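Local coordinates for SVP1-like protein 2 (Kluyveromyces lactis, PDB 4V16) that binds phosphoinositides as a PROPPIN-family beta-propeller and probably takes part in mitochondrial or peroxisomal processes and in amino acid signalling, at residues D229-P234 and D283-W288. Numbering follows the deposited sequence.
Sequences DMRWSP and DCKIAW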
loop_
_atom_site.group_PDB
_atom_site.type_symbol
_atom_site.label_atom_id
_atom_site.label_comp_id
_atom_site.label_asym_id
_atom_site.label_seq_id
_atom_site.Cartn_x
_atom_site.Cartn_y
_atom_site.Cartn_z
ATOM N N ASP A 229 -2.982 -7.766 -3.041
ATOM C CA ASP A 229 -2.052 -6.642 -3.059
ATOM C C ASP A 229 -1.270 -6.528 -4.367
ATOM O O ASP A 229 -1.055 -7.517 -5.069
ATOM C CB ASP A 229 -1.068 -6.754 -1.890
ATOM C CG ASP A 229 -0.337 -5.451 -1.613
ATOM O OD1 ASP A 229 -0.932 -4.374 -1.826
ATOM O OD2 ASP A 229 0.832 -5.505 -1.179
ATOM N N MET A 230 -0.860 -5.299 -4.675
ATOM C CA MET A 230 0.032 -5.004 -5.792
ATOM C C MET A 230 1.205 -4.175 -5.293
ATOM O O MET A 230 1.104 -3.498 -4.270
ATOM C CB MET A 230 -0.693 -4.233 -6.893
ATOM C CG MET A 230 -1.763 -5.006 -7.626
ATOM S SD MET A 230 -2.636 -3.923 -8.770
ATOM C CE MET A 230 -3.447 -5.132 -9.806
ATOM N N ARG A 231 2.316 -4.211 -6.019
ATOM C CA ARG A 231 3.458 -3.377 -5.673
ATOM C C ARG A 231 4.466 -3.294 -6.813
ATOM O O ARG A 231 4.894 -4.314 -7.354
ATOM C CB ARG A 231 4.139 -3.909 -4.412
ATOM C CG ARG A 231 4.828 -2.840 -3.593
ATOM C CD ARG A 231 3.826 -1.912 -2.903
ATOM N NE ARG A 231 3.312 -2.472 -1.656
ATOM C CZ ARG A 231 2.402 -1.880 -0.887
ATOM N NH1 ARG A 231 1.893 -0.706 -1.233
ATOM N NH2 ARG A 231 1.997 -2.465 0.231
ATOM N N TRP A 232 4.839 -2.069 -7.171
ATOM C CA TRP A 232 5.833 -1.830 -8.211
ATOM C C TRP A 232 7.245 -2.090 -7.700
ATOM O O TRP A 232 7.551 -1.837 -6.534
ATOM C CB TRP A 232 5.743 -0.392 -8.722
ATOM C CG TRP A 232 4.478 -0.069 -9.453
ATOM C CD1 TRP A 232 3.281 0.289 -8.904
ATOM C CD2 TRP A 232 4.289 -0.056 -10.872
ATOM N NE1 TRP A 232 2.356 0.518 -9.894
ATOM C CE2 TRP A 232 2.950 0.313 -11.112
ATOM C CE3 TRP A 232 5.120 -0.325 -11.964
ATOM C CZ2 TRP A 232 2.424 0.419 -12.396
ATOM C CZ3 TRP A 232 4.596 -0.220 -13.237
ATOM C CH2 TRP A 232 3.261 0.149 -13.444
ATOM N N SER A 233 8.108 -2.583 -8.581
ATOM C CA SER A 233 9.515 -2.739 -8.243
ATOM C C SER A 233 10.130 -1.351 -8.081
ATOM O O SER A 233 9.565 -0.366 -8.556
ATOM C CB SER A 233 10.249 -3.549 -9.314
ATOM O OG SER A 233 10.103 -2.954 -10.591
ATOM N N PRO A 234 11.282 -1.264 -7.399
ATOM C CA PRO A 234 11.907 0.039 -7.132
ATOM C C PRO A 234 12.169 0.865 -8.393
ATOM O O PRO A 234 12.057 2.091 -8.346
ATOM C CB PRO A 234 13.223 -0.342 -6.448
ATOM C CG PRO A 234 12.951 -1.668 -5.827
ATOM C CD PRO A 234 12.032 -2.368 -6.776
ATOM N N ASP A 283 -4.969 -12.367 4.103
ATOM C CA ASP A 283 -4.450 -11.047 3.756
ATOM C C ASP A 283 -2.929 -11.052 3.822
ATOM O O ASP A 283 -2.338 -11.815 4.583
ATOM C CB ASP A 283 -5.020 -9.979 4.700
ATOM C CG ASP A 283 -4.686 -8.561 4.257
ATOM O OD1 ASP A 283 -4.838 -8.256 3.054
ATOM O OD2 ASP A 283 -4.275 -7.747 5.112
ATOM N N CYS A 284 -2.302 -10.206 3.012
ATOM C CA CYS A 284 -0.856 -10.026 3.061
ATOM C C CYS A 284 -0.476 -8.715 2.384
ATOM O O CYS A 284 -1.336 -8.018 1.841
ATOM C CB CYS A 284 -0.136 -11.203 2.395
ATOM S SG CYS A 284 -0.299 -11.282 0.591
ATOM N N LYS A 285 0.808 -8.374 2.430
ATOM C CA LYS A 285 1.305 -7.191 1.736
ATOM C C LYS A 285 2.698 -7.441 1.168
ATOM O O LYS A 285 3.550 -8.057 1.812
ATOM C CB LYS A 285 1.314 -5.981 2.673
ATOM C CG LYS A 285 -0.082 -5.521 3.061
ATOM C CD LYS A 285 -0.072 -4.209 3.823
ATOM C CE LYS A 285 -1.492 -3.758 4.145
ATOM N NZ LYS A 285 -1.539 -2.454 4.862
ATOM N N ILE A 286 2.906 -6.958 -0.053
ATOM C CA ILE A 286 4.146 -7.175 -0.782
ATOM C C ILE A 286 5.121 -6.025 -0.542
ATOM O O ILE A 286 4.708 -4.877 -0.375
ATOM C CB ILE A 286 3.897 -7.303 -2.301
ATOM C CG1 ILE A 286 2.748 -8.272 -2.596
ATOM C CG2 ILE A 286 5.162 -7.765 -3.009
ATOM C CD1 ILE A 286 2.168 -8.105 -3.980
ATOM N N ALA A 287 6.413 -6.338 -0.529
ATOM C CA ALA A 287 7.451 -5.319 -0.431
ATOM C C ALA A 287 8.687 -5.731 -1.217
ATOM O O ALA A 287 9.247 -6.803 -0.995
ATOM C CB ALA A 287 7.815 -5.068 1.018
ATOM N N TRP A 288 9.100 -4.874 -2.144
ATOM C CA TRP A 288 10.349 -5.072 -2.865
ATOM C C TRP A 288 11.527 -4.602 -2.022
ATOM O O TRP A 288 11.581 -3.444 -1.612
ATOM C CB TRP A 288 10.334 -4.319 -4.193
ATOM C CG TRP A 288 9.387 -4.873 -5.207
ATOM C CD1 TRP A 288 8.049 -4.630 -5.298
ATOM C CD2 TRP A 288 9.711 -5.754 -6.288
ATOM N NE1 TRP A 288 7.516 -5.309 -6.368
ATOM C CE2 TRP A 288 8.516 -6.007 -6.992
ATOM C CE3 TRP A 288 10.894 -6.354 -6.728
ATOM C CZ2 TRP A 288 8.471 -6.836 -8.112
ATOM C CZ3 TRP A 288 10.848 -7.177 -7.838
ATOM C CH2 TRP A 288 9.644 -7.410 -8.518
#
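Asp229 and Arg231 reach across to the backbone of Ile286, and Trp288 reaches back. The contact joins two neighbouring blades of the PROPPIN beta-propeller through their first strands, 227-232 and 285-288. These run nearly parallel, with axes 6.3 Å apart at the closest. No main-chain to main-chain hydrogen bond joins 229-234 to 283-288; three hydrogen bonds, each with one side-chain partner, link them instead.

Two of these bonds hold the peptide groups of Ile286. Ile286 N gives an almost straight bond (177°) to Asp229 OD2, 2.8 Å long, on the anti lone pair of that oxygen. Ile286 O accepts from Arg231 NE at 3.1 Å, in the guanidinium plane at the edge of the group. Arg231 has CG anti to the backbone N (chi1 -151°), then bends at chi2 and chi3, which brings NE to this carbonyl. The third bond uses a side chain of 283-288: Trp288 NE1 donates to Arg231 O, from above the carbonyl plane.

Within 229-234, Arg231 NH2 and Asp229 OD2 also form a salt bridge of 3.5 Å. It rests on charge alone, as the oxygen lies well out of the guanidinium plane. The other carboxylate oxygen, OD1, forms a salt bridge with Arg186 of the preceding blade, so Asp229 ties together three blades. Lys285 turns its amine to Glu21 and Tyr20 of strand 19-22.

Van der Waals contacts complete the interface. Ile286 CB faces Arg231 CB. Val242 and Leu294, from the second strands of the two blades, also touch Ile286. At the other end, Pro234 CD rests 3.7 Å from Trp288 CB. The indole lies against the turn after strand 227-232: Ser233 CA sits over the five-membered ring of Trp288 in a CH-pi contact, 3.5 Å from the centroid and 6° off the normal.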